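Hydrogenase maturation factor (Thermoanaerobacter tengcongensis, PDB 3VTH) probably transfers the carbamoyl group of carbamoyl phosphate, in an ATP-dependent reaction, to the C-terminal cysteine of HypE during [NiFe]-hydrogenase maturation. Local coordinates at residues V23-R26 and P27-N31; D148-D152 and R153-S157; S595-G598 and R599-A603; V646-P649 and E650-L653. All coordinates share one frame; numbering follows the deposited sequence. Where two conformers were deposited one is given.

Interaction 1. Residues V23-R26 and P27-N31. With PO4 (phosphate ion), chain E.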
loop_
_atom_site.group_PDB
_atom_site.type_symbol
_atom_site.label_atom_id
_atom_site.label_comp_id
_atom_site.label_asym_id
_atom_site.label_seq_id
_atom_site.Cartn_x
_atom_site.Cartn_y
_atom_site.Cartn_z
ATOM N N VAL A 23 5.606 -21.700 -0.972
ATOM C CA VAL A 23 4.742 -21.817 0.202
ATOM C C VAL A 23 4.901 -23.206 0.819
ATOM O O VAL A 23 4.184 -23.573 1.745
ATOM C CB VAL A 23 3.241 -21.497 -0.136
ATOM C CG1 VAL A 23 3.116 -20.111 -0.783
ATOM C CG2 VAL A 23 2.627 -22.552 -1.096
ATOM N N GLY A 24 5.855 -23.979 0.313
ATOM C CA GLY A 24 6.002 -25.375 0.745
ATOM C C GLY A 24 4.893 -26.277 0.233
ATOM O O GLY A 24 4.559 -27.288 0.867
ATOM N N PHE A 25 4.341 -25.943 -0.931
ATOM C CA PHE A 25 3.319 -26.790 -1.533
ATOM C C PHE A 25 3.860 -28.141 -2.028
ATOM O O PHE A 25 3.184 -29.158 -1.912
ATOM C CB PHE A 25 2.587 -26.054 -2.652
ATOM C CG PHE A 25 1.085 -26.112 -2.546
ATOM C CD1 PHE A 25 0.323 -24.957 -2.724
ATOM C CD2 PHE A 25 0.429 -27.320 -2.280
ATOM C CE1 PHE A 25 -1.083 -24.998 -2.650
ATOM C CE2 PHE A 25 -0.978 -27.381 -2.204
ATOM C CZ PHE A 25 -1.732 -26.220 -2.387
ATOM N N ARG A 26 5.067 -28.156 -2.577
ATOM C CA ARG A 26 5.669 -29.414 -3.026
ATOM C C ARG A 26 5.897 -30.395 -1.870
ATOM O O ARG A 26 5.405 -31.516 -1.943
ATOM C CB ARG A 26 6.920 -29.180 -3.885
ATOM C CG ARG A 26 6.567 -28.636 -5.291
ATOM C CD ARG A 26 7.785 -28.153 -6.039
ATOM N NE ARG A 26 8.326 -26.908 -5.464
ATOM C CZ ARG A 26 9.422 -26.287 -5.899
ATOM N NH1 ARG A 26 10.118 -26.780 -6.933
ATOM N NH2 ARG A 26 9.817 -25.155 -5.309
ATOM N N PRO A 27 6.578 -29.968 -0.778
ATOM C CA PRO A 27 6.708 -30.911 0.346
ATOM C C PRO A 27 5.372 -31.313 0.993
ATOM O O PRO A 27 5.220 -32.470 1.381
ATOM C CB PRO A 27 7.600 -30.163 1.360
ATOM C CG PRO A 27 7.620 -28.734 0.916
ATOM C CD PRO A 27 7.429 -28.771 -0.580
ATOM N N PHE A 28 4.433 -30.372 1.103
ATOM C CA PHE A 28 3.085 -30.663 1.584
ATOM C C PHE A 28 2.428 -31.795 0.750
ATOM O O PHE A 28 1.939 -32.774 1.299
ATOM C CB PHE A 28 2.235 -29.375 1.552
ATOM C CG PHE A 28 0.782 -29.577 1.917
ATOM C CD1 PHE A 28 -0.213 -29.365 0.980
ATOM C CD2 PHE A 28 0.420 -29.985 3.196
ATOM C CE1 PHE A 28 -1.564 -29.552 1.302
ATOM C CE2 PHE A 28 -0.930 -30.179 3.529
ATOM C CZ PHE A 28 -1.922 -29.948 2.575
ATOM N N VAL A 29 2.457 -31.664 -0.571
ATOM C CA VAL A 29 1.830 -32.663 -1.452
ATOM C C VAL A 29 2.529 -34.003 -1.311
ATOM O O VAL A 29 1.877 -35.041 -1.232
ATOM C CB VAL A 29 1.796 -32.163 -2.925
ATOM C CG1 VAL A 29 1.573 -33.306 -3.934
ATOM C CG2 VAL A 29 0.708 -31.080 -3.069
ATOM N N PHE A 30 3.857 -33.976 -1.257
ATOM C CA PHE A 30 4.613 -35.207 -1.086
ATOM C C PHE A 30 4.133 -35.962 0.151
ATOM O O PHE A 30 3.902 -37.179 0.117
ATOM C CB PHE A 30 6.115 -34.913 -0.970
ATOM C CG PHE A 30 6.949 -36.145 -0.745
ATOM C CD1 PHE A 30 7.193 -36.608 0.544
ATOM C CD2 PHE A 30 7.498 -36.839 -1.826
ATOM C CE1 PHE A 30 7.975 -37.770 0.764
ATOM C CE2 PHE A 30 8.278 -38.000 -1.624
ATOM C CZ PHE A 30 8.518 -38.467 -0.334
ATOM N N ASN A 31 3.995 -35.220 1.239
ATOM C CA ASN A 31 3.688 -35.839 2.517
ATOM C C ASN A 31 2.261 -36.383 2.569
ATOM O O ASN A 31 2.054 -37.488 3.062
ATOM C CB ASN A 31 4.011 -34.889 3.680
ATOM C CG ASN A 31 5.520 -34.702 3.885
ATOM O OD1 ASN A 31 6.031 -33.574 3.886
ATOM N ND2 ASN A 31 6.239 -35.810 4.053
HETATM P P PO4 E . 7.066 -24.552 -2.942
HETATM O O1 PO4 E . 7.762 -23.978 -1.739
HETATM O O2 PO4 E . 5.581 -24.305 -2.858
HETATM O O3 PO4 E . 7.585 -23.857 -4.168
HETATM O O4 PO4 E . 7.321 -26.045 -3.019
#
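Phe25 and Phe28 lie side by side at the start of helix 25-35, CE2 of Phe25 coming within 3.8 Å of CD1 at the edge of the Phe28 ring. The ring planes are inclined at 63° to each other. Val29 closes the packed side: its CG2 sits 3.9 Å from Phe25 CD2, and Leu49 of strand 48-55 and Ile67 of helix 57-69 contribute to this apolar layer. Phe28, only partly exposed, marks its looser margin. The polar side is gripped quite differently. A phosphate ion takes hydrogen bonds from the backbone N atoms of Val23, Gly24, Phe25 and Arg26 and, from just before them, Gly22, the Gly24 N to O1 bond being 2.8 Å long. The Arg26 side chain bends at chi3 (-71°) and brings the edge of its guanidinium to the ion: NE bonds O4 at 2.8 Å and NH2 bonds O3 at 2.8 Å, with phosphorus in the guanidinium plane. NH1 is held by a salt bridge to Asp152. Gly24, the N-cap, receives Phe28 N on its O atom at 3.1 Å. An anion cradled by a loop and the N-terminus of a helix, with Arg26 a predicted active-site residue, is characteristic of the acylphosphatase phosphate-binding site.

Interaction 2. Residues D148-D152 and R153-S157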
loop_
_atom_site.group_PDB
_atom_site.type_symbol
_atom_site.label_atom_id
_atom_site.label_comp_id
_atom_site.label_asym_id
_atom_site.label_seq_id
_atom_site.Cartn_x
_atom_site.Cartn_y
_atom_site.Cartn_z
ATOM N N ASP A 148 12.741 -14.771 -11.136
ATOM C CA ASP A 148 12.027 -15.430 -12.219
ATOM C C ASP A 148 11.253 -16.584 -11.607
ATOM O O ASP A 148 11.516 -16.974 -10.463
ATOM C CB ASP A 148 13.035 -15.975 -13.248
ATOM C CG ASP A 148 12.417 -16.239 -14.631
ATOM O OD1 ASP A 148 11.251 -15.868 -14.891
ATOM O OD2 ASP A 148 13.119 -16.837 -15.472
ATOM N N ILE A 149 10.305 -17.122 -12.374
ATOM C CA ILE A 149 9.522 -18.290 -11.976
ATOM C C ILE A 149 9.762 -19.347 -13.042
ATOM O O ILE A 149 10.312 -19.011 -14.089
ATOM C CB ILE A 149 8.008 -17.952 -11.821
ATOM C CG1 ILE A 149 7.396 -17.393 -13.127
ATOM C CG2 ILE A 149 7.819 -16.976 -10.688
ATOM C CD1 ILE A 149 7.014 -18.459 -14.165
ATOM N N PRO A 150 9.388 -20.629 -12.789
ATOM C CA PRO A 150 8.814 -21.227 -11.588
ATOM C C PRO A 150 9.749 -21.054 -10.399
ATOM O O PRO A 150 10.978 -21.155 -10.553
ATOM C CB PRO A 150 8.700 -22.712 -11.943
ATOM C CG PRO A 150 8.673 -22.775 -13.402
ATOM C CD PRO A 150 9.502 -21.606 -13.886
ATOM N N TYR A 151 9.166 -20.780 -9.236
ATOM C CA TYR A 151 9.942 -20.563 -8.013
ATOM C C TYR A 151 10.809 -21.787 -7.699
ATOM O O TYR A 151 10.321 -22.913 -7.667
ATOM C CB TYR A 151 9.009 -20.240 -6.847
ATOM C CG TYR A 151 9.679 -20.144 -5.490
ATOM C CD1 TYR A 151 9.674 -21.228 -4.614
ATOM C CD2 TYR A 151 10.304 -18.966 -5.081
ATOM C CE1 TYR A 151 10.282 -21.147 -3.354
ATOM C CE2 TYR A 151 10.906 -18.862 -3.818
ATOM C CZ TYR A 151 10.882 -19.955 -2.965
ATOM O OH TYR A 151 11.460 -19.873 -1.721
ATOM N N ASP A 152 12.108 -21.541 -7.524
ATOM C CA ASP A 152 13.078 -22.529 -7.082
ATOM C C ASP A 152 14.268 -21.734 -6.561
ATOM O O ASP A 152 14.458 -20.600 -6.958
ATOM C CB ASP A 152 13.556 -23.395 -8.257
ATOM C CG ASP A 152 12.681 -24.611 -8.481
ATOM O OD1 ASP A 152 12.343 -25.314 -7.501
ATOM O OD2 ASP A 152 12.335 -24.866 -9.647
ATOM N N ARG A 153 15.085 -22.341 -5.708
ATOM C CA ARG A 153 16.272 -21.670 -5.162
ATOM C C ARG A 153 17.150 -21.035 -6.249
ATOM O O ARG A 153 17.650 -19.923 -6.074
ATOM C CB ARG A 153 17.118 -22.664 -4.347
ATOM C CG ARG A 153 18.188 -22.006 -3.432
ATOM C CD ARG A 153 19.079 -23.125 -2.891
ATOM N NE ARG A 153 20.075 -22.701 -1.910
ATOM C CZ ARG A 153 19.896 -22.734 -0.587
ATOM N NH1 ARG A 153 18.725 -23.116 -0.066
ATOM N NH2 ARG A 153 20.885 -22.373 0.220
ATOM N N ALA A 154 17.346 -21.755 -7.358
ATOM C CA ALA A 154 18.182 -21.302 -8.464
ATOM C C ALA A 154 17.676 -20.013 -9.123
ATOM O O ALA A 154 18.430 -19.348 -9.836
ATOM C CB ALA A 154 18.333 -22.424 -9.530
ATOM N N LYS A 155 16.405 -19.673 -8.911
ATOM C CA LYS A 155 15.848 -18.425 -9.466
ATOM C C LYS A 155 15.600 -17.370 -8.380
ATOM O O LYS A 155 14.706 -16.511 -8.508
ATOM C CB LYS A 155 14.561 -18.704 -10.258
ATOM C CG LYS A 155 14.783 -19.595 -11.484
ATOM C CD LYS A 155 13.571 -19.620 -12.386
ATOM C CE LYS A 155 13.773 -20.625 -13.538
ATOM N NZ LYS A 155 14.750 -20.130 -14.539
ATOM N N THR A 156 16.385 -17.450 -7.305
ATOM C CA THR A 156 16.336 -16.467 -6.217
ATOM C C THR A 156 17.777 -16.038 -5.930
ATOM O O THR A 156 18.725 -16.653 -6.435
ATOM C CB THR A 156 15.769 -17.066 -4.901
ATOM O OG1 THR A 156 16.702 -18.023 -4.388
ATOM C CG2 THR A 156 14.393 -17.749 -5.106
ATOM N N SER A 157 17.976 -14.996 -5.115
ATOM C CA SER A 157 19.367 -14.644 -4.813
ATOM C C SER A 157 20.058 -15.631 -3.855
ATOM O O SER A 157 21.238 -15.451 -3.528
ATOM C CB SER A 157 19.518 -13.184 -4.376
ATOM O OG SER A 157 18.454 -12.771 -3.584
HETATM O O HOH W 1 12.131 -18.148 -8.000
#
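Lys155 folds back along Asp148, the two side chains running side by side and pointing the same way. CD of Lys155 packs 3.8 Å from Asp148 CB and 3.5 Å from the carbonyl O of Pro150, so that aliphatic carbons carry most of the contact. At the polar end the salt bridge is long, 3.8 Å from Lys155 NZ to Asp148 OD2; the bend at chi4 (-72°) turns the ammonium group toward that carboxylate, whose OD1 forms a salt bridge with Arg451, the stronger partner. In the backbone, Lys155 N donates to Asp152 O at 2.9 Å. Thr156 lies next to this bond: its CG2 is 3.4 Å from Asp152 O and 3.9 Å from Tyr151 CE2. The other branch, OG1, bonds Arg153 O at 2.7 Å, and Thr156 N shares that acceptor, so two donors from one residue hold the turn. Inside the bend a water donates to Asp148 O, with weak bonds to Asp152 N and Lys155 O. Further out, Asp152 bonds Ser98 through OD2, while the Arg153 guanidinium reaches the backbone O atoms of Phe161 and Val184. With a cis peptide before Pro150 and a short 3-10 turn at 153-154, this is a compact loop between helices 115-121 and 165-171, set against the predicted acylphosphatase active site.

Interaction 3. Residues S595-G598 and R599-A603. With AP2 (phosphomethylphosphonic acid adenosyl ester), chain H.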
loop_
_atom_site.group_PDB
_atom_site.type_symbol
_atom_site.label_atom_id
_atom_site.label_comp_id
_atom_site.label_asym_id
_atom_site.label_seq_id
_atom_site.Cartn_x
_atom_site.Cartn_y
_atom_site.Cartn_z
ATOM N N SER A 595 -12.301 22.836 -7.791
ATOM C CA SER A 595 -13.361 22.234 -6.970
ATOM C C SER A 595 -12.622 21.119 -6.264
ATOM O O SER A 595 -12.269 20.114 -6.884
ATOM C CB SER A 595 -14.475 21.652 -7.860
ATOM O OG SER A 595 -15.304 20.727 -7.155
ATOM N N SER A 596 -12.323 21.293 -4.984
ATOM C CA SER A 596 -11.376 20.377 -4.345
ATOM C C SER A 596 -11.614 20.286 -2.849
ATOM O O SER A 596 -11.577 21.294 -2.154
ATOM C CB SER A 596 -9.941 20.850 -4.604
ATOM O OG SER A 596 -9.009 20.194 -3.745
ATOM N N MET A 597 -11.821 19.064 -2.359
ATOM C CA MET A 597 -11.975 18.842 -0.917
ATOM C C MET A 597 -10.661 19.096 -0.184
ATOM O O MET A 597 -10.643 19.641 0.921
ATOM C CB MET A 597 -12.523 17.432 -0.631
ATOM C CG MET A 597 -12.946 17.196 0.853
ATOM S SD MET A 597 -14.127 18.414 1.484
ATOM C CE MET A 597 -15.507 18.210 0.335
ATOM N N GLY A 598 -9.549 18.734 -0.814
ATOM C CA GLY A 598 -8.219 19.012 -0.232
ATOM C C GLY A 598 -7.949 20.498 -0.012
ATOM O O GLY A 598 -7.479 20.904 1.063
ATOM N N ARG A 599 -8.242 21.315 -1.023
ATOM C CA ARG A 599 -8.041 22.753 -0.903
ATOM C C ARG A 599 -9.035 23.362 0.080
ATOM O O ARG A 599 -8.699 24.314 0.792
ATOM C CB ARG A 599 -8.128 23.472 -2.270
ATOM C CG ARG A 599 -7.096 23.022 -3.349
ATOM C CD ARG A 599 -5.610 23.286 -3.016
ATOM N NE ARG A 599 -5.144 22.425 -1.930
ATOM C CZ ARG A 599 -4.690 21.177 -2.080
ATOM N NH1 ARG A 599 -4.600 20.623 -3.288
ATOM N NH2 ARG A 599 -4.327 20.481 -1.011
ATOM N N PHE A 600 -10.260 22.832 0.101
ATOM C CA PHE A 600 -11.265 23.262 1.098
ATOM C C PHE A 600 -10.694 23.073 2.511
ATOM O O PHE A 600 -10.696 24.017 3.332
ATOM C CB PHE A 600 -12.591 22.494 0.904
ATOM C CG PHE A 600 -13.814 23.129 1.550
ATOM C CD1 PHE A 600 -13.745 24.321 2.276
ATOM C CD2 PHE A 600 -15.052 22.474 1.464
ATOM C CE1 PHE A 600 -14.898 24.882 2.874
ATOM C CE2 PHE A 600 -16.204 23.022 2.067
ATOM C CZ PHE A 600 -16.121 24.231 2.777
ATOM N N PHE A 601 -10.177 21.875 2.790
ATOM C CA PHE A 601 -9.503 21.615 4.067
ATOM C C PHE A 601 -8.357 22.594 4.326
ATOM O O PHE A 601 -8.256 23.136 5.427
ATOM C CB PHE A 601 -8.988 20.167 4.153
ATOM C CG PHE A 601 -9.970 19.222 4.792
ATOM C CD1 PHE A 601 -9.704 18.673 6.050
ATOM C CD2 PHE A 601 -11.158 18.878 4.140
ATOM C CE1 PHE A 601 -10.616 17.783 6.653
ATOM C CE2 PHE A 601 -12.074 17.989 4.733
ATOM C CZ PHE A 601 -11.804 17.452 5.998
ATOM N N ASP A 602 -7.516 22.840 3.315
ATOM C CA ASP A 602 -6.385 23.778 3.494
ATOM C C ASP A 602 -6.864 25.202 3.803
ATOM O O ASP A 602 -6.273 25.893 4.638
ATOM C CB ASP A 602 -5.467 23.801 2.270
ATOM C CG ASP A 602 -4.609 22.540 2.149
ATOM O OD1 ASP A 602 -4.557 21.735 3.109
ATOM O OD2 ASP A 602 -4.003 22.356 1.071
ATOM N N ALA A 603 -7.932 25.632 3.127
ATOM C CA ALA A 603 -8.527 26.957 3.382
ATOM C C ALA A 603 -8.998 27.109 4.840
ATOM O O ALA A 603 -8.760 28.142 5.495
ATOM C CB ALA A 603 -9.685 27.226 2.402
HETATM P PB AP2 H . -4.587 14.096 -5.782
HETATM O O1B AP2 H . -5.195 15.093 -4.828
HETATM O O2B AP2 H . -5.543 13.273 -6.590
HETATM O O3B AP2 H . -3.442 14.690 -6.565
HETATM C C3A AP2 H . -3.776 12.929 -4.656
HETATM P PA AP2 H . -4.900 11.943 -3.625
HETATM O O1A AP2 H . -3.926 10.938 -3.026
HETATM O O2A AP2 H . -6.159 11.449 -4.296
HETATM O "O5'" AP2 H . -5.408 12.969 -2.482
HETATM C "C5'" AP2 H . -4.458 13.404 -1.517
HETATM C "C4'" AP2 H . -5.091 14.599 -0.842
HETATM O "O4'" AP2 H . -6.134 14.160 0.029
HETATM C "C3'" AP2 H . -4.121 15.348 0.049
HETATM O "O3'" AP2 H . -3.272 16.201 -0.725
HETATM C "C2'" AP2 H . -5.096 16.089 0.941
HETATM O "O2'" AP2 H . -5.514 17.254 0.219
HETATM C "C1'" AP2 H . -6.254 15.095 1.109
HETATM N N9 AP2 H . -6.093 14.456 2.447
HETATM C C8 AP2 H . -5.081 13.658 2.870
HETATM N N7 AP2 H . -5.235 13.298 4.173
HETATM C C5 AP2 H . -6.372 13.872 4.611
HETATM C C6 AP2 H . -7.127 13.911 5.890
HETATM N N6 AP2 H . -6.693 13.238 6.985
HETATM N N1 AP2 H . -8.268 14.652 5.920
HETATM C C2 AP2 H . -8.735 15.315 4.839
HETATM N N3 AP2 H . -8.091 15.331 3.652
HETATM C C4 AP2 H . -6.928 14.641 3.483
HETATM O O HOH W 2 -5.309 19.359 1.988
#
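The nucleotide pocket of the Kae1-like domain is lined here by the first turn of helix 597-607, where the ring of Phe601 offers one face to the adenine of AP2. Adenine C2 approaches Phe601 CE1 to 3.6 Å, above the ring face and displaced toward its rim. The same ring meets Met597 at its edge: SD lies in the ring plane, 3.9 Å from CE2, a Met-aromatic contact, with the Met597 chain bent at chi2 and chi3. Gly598 comes next to the ribose, its CA 3.3 Å from AP2 O2'. A water donates to Gly598 O and to Asp602 OD1 and also hydrogen-bonds AP2 O2', linking helix to sugar. The domain is assigned to the actin-like ATPase clan, and Gly598, Arg599 and Phe601 are among its AP2-pocket residues. Ser596 is the N-cap; its OG, anti to the backbone N (chi1 166°), accepts from Arg599 N at 3.0 Å in a nearly straight bond of 170°, and it also bonds Gly508 O. Arg599 lays one face of its guanidinium over Gly598 C and grips Asp602 side-on, NE at 3.2 Å and NH2 at 2.8 Å both reaching OD2 from the same face of the carboxylate.

Interaction 4. Residues V646-P649 and E650-L653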
loop_
_atom_site.group_PDB
_atom_site.type_symbol
_atom_site.label_atom_id
_atom_site.label_comp_id
_atom_site.label_asym_id
_atom_site.label_seq_id
_atom_site.Cartn_x
_atom_site.Cartn_y
_atom_site.Cartn_z
ATOM N N VAL A 646 -24.393 22.464 -7.127
ATOM C CA VAL A 646 -23.191 23.134 -6.691
ATOM C C VAL A 646 -23.341 23.726 -5.308
ATOM O O VAL A 646 -24.308 24.346 -5.016
ATOM C CB VAL A 646 -22.785 24.237 -7.654
ATOM C CG1 VAL A 646 -21.645 25.015 -7.146
ATOM C CG2 VAL A 646 -22.483 23.696 -8.999
ATOM N N ILE A 647 -22.328 23.514 -4.489
ATOM C CA ILE A 647 -22.226 24.091 -3.166
ATOM C C ILE A 647 -21.048 25.056 -3.131
ATOM O O ILE A 647 -19.955 24.722 -3.609
ATOM C CB ILE A 647 -22.023 22.977 -2.130
ATOM C CG1 ILE A 647 -23.279 22.092 -2.089
ATOM C CG2 ILE A 647 -21.694 23.585 -0.733
ATOM C CD1 ILE A 647 -23.053 20.693 -1.460
ATOM N N ASP A 648 -21.282 26.237 -2.567
ATOM C CA ASP A 648 -20.267 27.278 -2.459
ATOM C C ASP A 648 -19.535 27.190 -1.112
ATOM O O ASP A 648 -20.095 27.551 -0.072
ATOM C CB ASP A 648 -20.933 28.660 -2.645
ATOM C CG ASP A 648 -19.932 29.827 -2.647
ATOM O OD1 ASP A 648 -18.699 29.626 -2.490
ATOM O OD2 ASP A 648 -20.404 30.961 -2.831
ATOM N N PRO A 649 -18.273 26.719 -1.130
ATOM C CA PRO A 649 -17.507 26.578 0.100
ATOM C C PRO A 649 -17.271 27.888 0.848
ATOM O O PRO A 649 -17.104 27.851 2.061
ATOM C CB PRO A 649 -16.181 25.979 -0.381
ATOM C CG PRO A 649 -16.083 26.340 -1.782
ATOM C CD PRO A 649 -17.483 26.308 -2.304
ATOM N N GLU A 650 -17.278 29.027 0.151
ATOM C CA GLU A 650 -17.037 30.303 0.833
ATOM C C GLU A 650 -18.128 30.655 1.860
ATOM O O GLU A 650 -17.836 31.275 2.872
ATOM C CB GLU A 650 -16.820 31.454 -0.155
ATOM C CG GLU A 650 -16.315 32.760 0.503
ATOM C CD GLU A 650 -17.441 33.670 1.047
ATOM O OE1 GLU A 650 -18.542 33.697 0.450
ATOM O OE2 GLU A 650 -17.217 34.368 2.071
ATOM N N LEU A 651 -19.377 30.269 1.583
ATOM C CA LEU A 651 -20.491 30.501 2.522
ATOM C C LEU A 651 -20.313 29.759 3.855
ATOM O O LEU A 651 -20.738 30.236 4.921
ATOM C CB LEU A 651 -21.819 30.107 1.862
ATOM C CG LEU A 651 -22.176 30.903 0.595
ATOM C CD1 LEU A 651 -23.481 30.411 -0.025
ATOM C CD2 LEU A 651 -22.251 32.403 0.924
ATOM N N ILE A 652 -19.684 28.593 3.775
ATOM C CA ILE A 652 -19.330 27.795 4.933
ATOM C C ILE A 652 -18.123 28.431 5.631
ATOM O O ILE A 652 -18.100 28.532 6.862
ATOM C CB ILE A 652 -19.028 26.326 4.508
ATOM C CG1 ILE A 652 -20.316 25.659 4.019
ATOM C CG2 ILE A 652 -18.404 25.510 5.661
ATOM C CD1 ILE A 652 -20.094 24.449 3.174
ATOM N N LEU A 653 -17.143 28.890 4.840
ATOM C CA LEU A 653 -15.975 29.588 5.402
ATOM C C LEU A 653 -16.381 30.841 6.192
ATOM O O LEU A 653 -15.749 31.162 7.191
ATOM C CB LEU A 653 -14.932 29.939 4.327
ATOM C CG LEU A 653 -14.191 28.793 3.625
ATOM C CD1 LEU A 653 -13.254 29.357 2.554
ATOM C CD2 LEU A 653 -13.406 27.937 4.621
HETATM O O HOH W 3 -19.609 33.285 -1.859
#
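A strand-to-helix junction with an aspartate N-cap joins strand 645-647 to helix 649-662 in the Kae1-like domain. Asp648 supplies the cap: with CG anti to its own N (chi1 -176°), OD1 swings over the first turn and accepts from Glu650 N at 3.1 Å, the donor lying 51° out of the carboxylate plane. The other oxygen, OD2, runs past Leu651 CG at 3.9 Å, the two side chains crossing at about a right angle. Asp648 O takes a further bond from Leu651 N at 3.3 Å, before the regular pattern sets in with Leu653 N to Pro649 O at 3.0 Å. On the apolar side Ile647 CG2 touches Ile652 CD1 at 4.3 Å, and both side chains rest on Phe680 of helix 666-692. Asp648 and Glu650 point the same way with their carboxylate planes 58° apart; a water lies 2.6 Å from both Asp648 OD2 and Glu650 OE1. Asp648 OD2 and Glu650 OE1, like charges 4.7 Å apart, would tend to raise each other's pKa, but Lys539 forms a salt bridge with Asp648, and Glu650 OE2 is held by Arg654 and the hydroxyl of Tyr566, so both groups probably stay ionised beside the positive end of the helix dipole.

How the interactions relate
The four contacts form two pairs at opposite sides of the chain's centre. Interactions 1 and 2 meet at the phosphate-binding site, their centres about 17 Å apart, where Arg26 NH1 and Asp152 OD1 form a salt bridge of 2.7 Å, which probably helps to position the predicted active-site arginine. Interactions 3 and 4 are about 11 Å apart between centres and share an apolar seam, with Phe600 CZ 3.6 Å from Pro649 CB. Through it helix 649-662 backs the helix that lines the AP2 pocket, although the Leu653 side chain itself stays about 13 Å from the nucleotide. About 41 Å separates the nearest atoms of interactions 1 and 3, so the phosphate and AP2 sites are distinct.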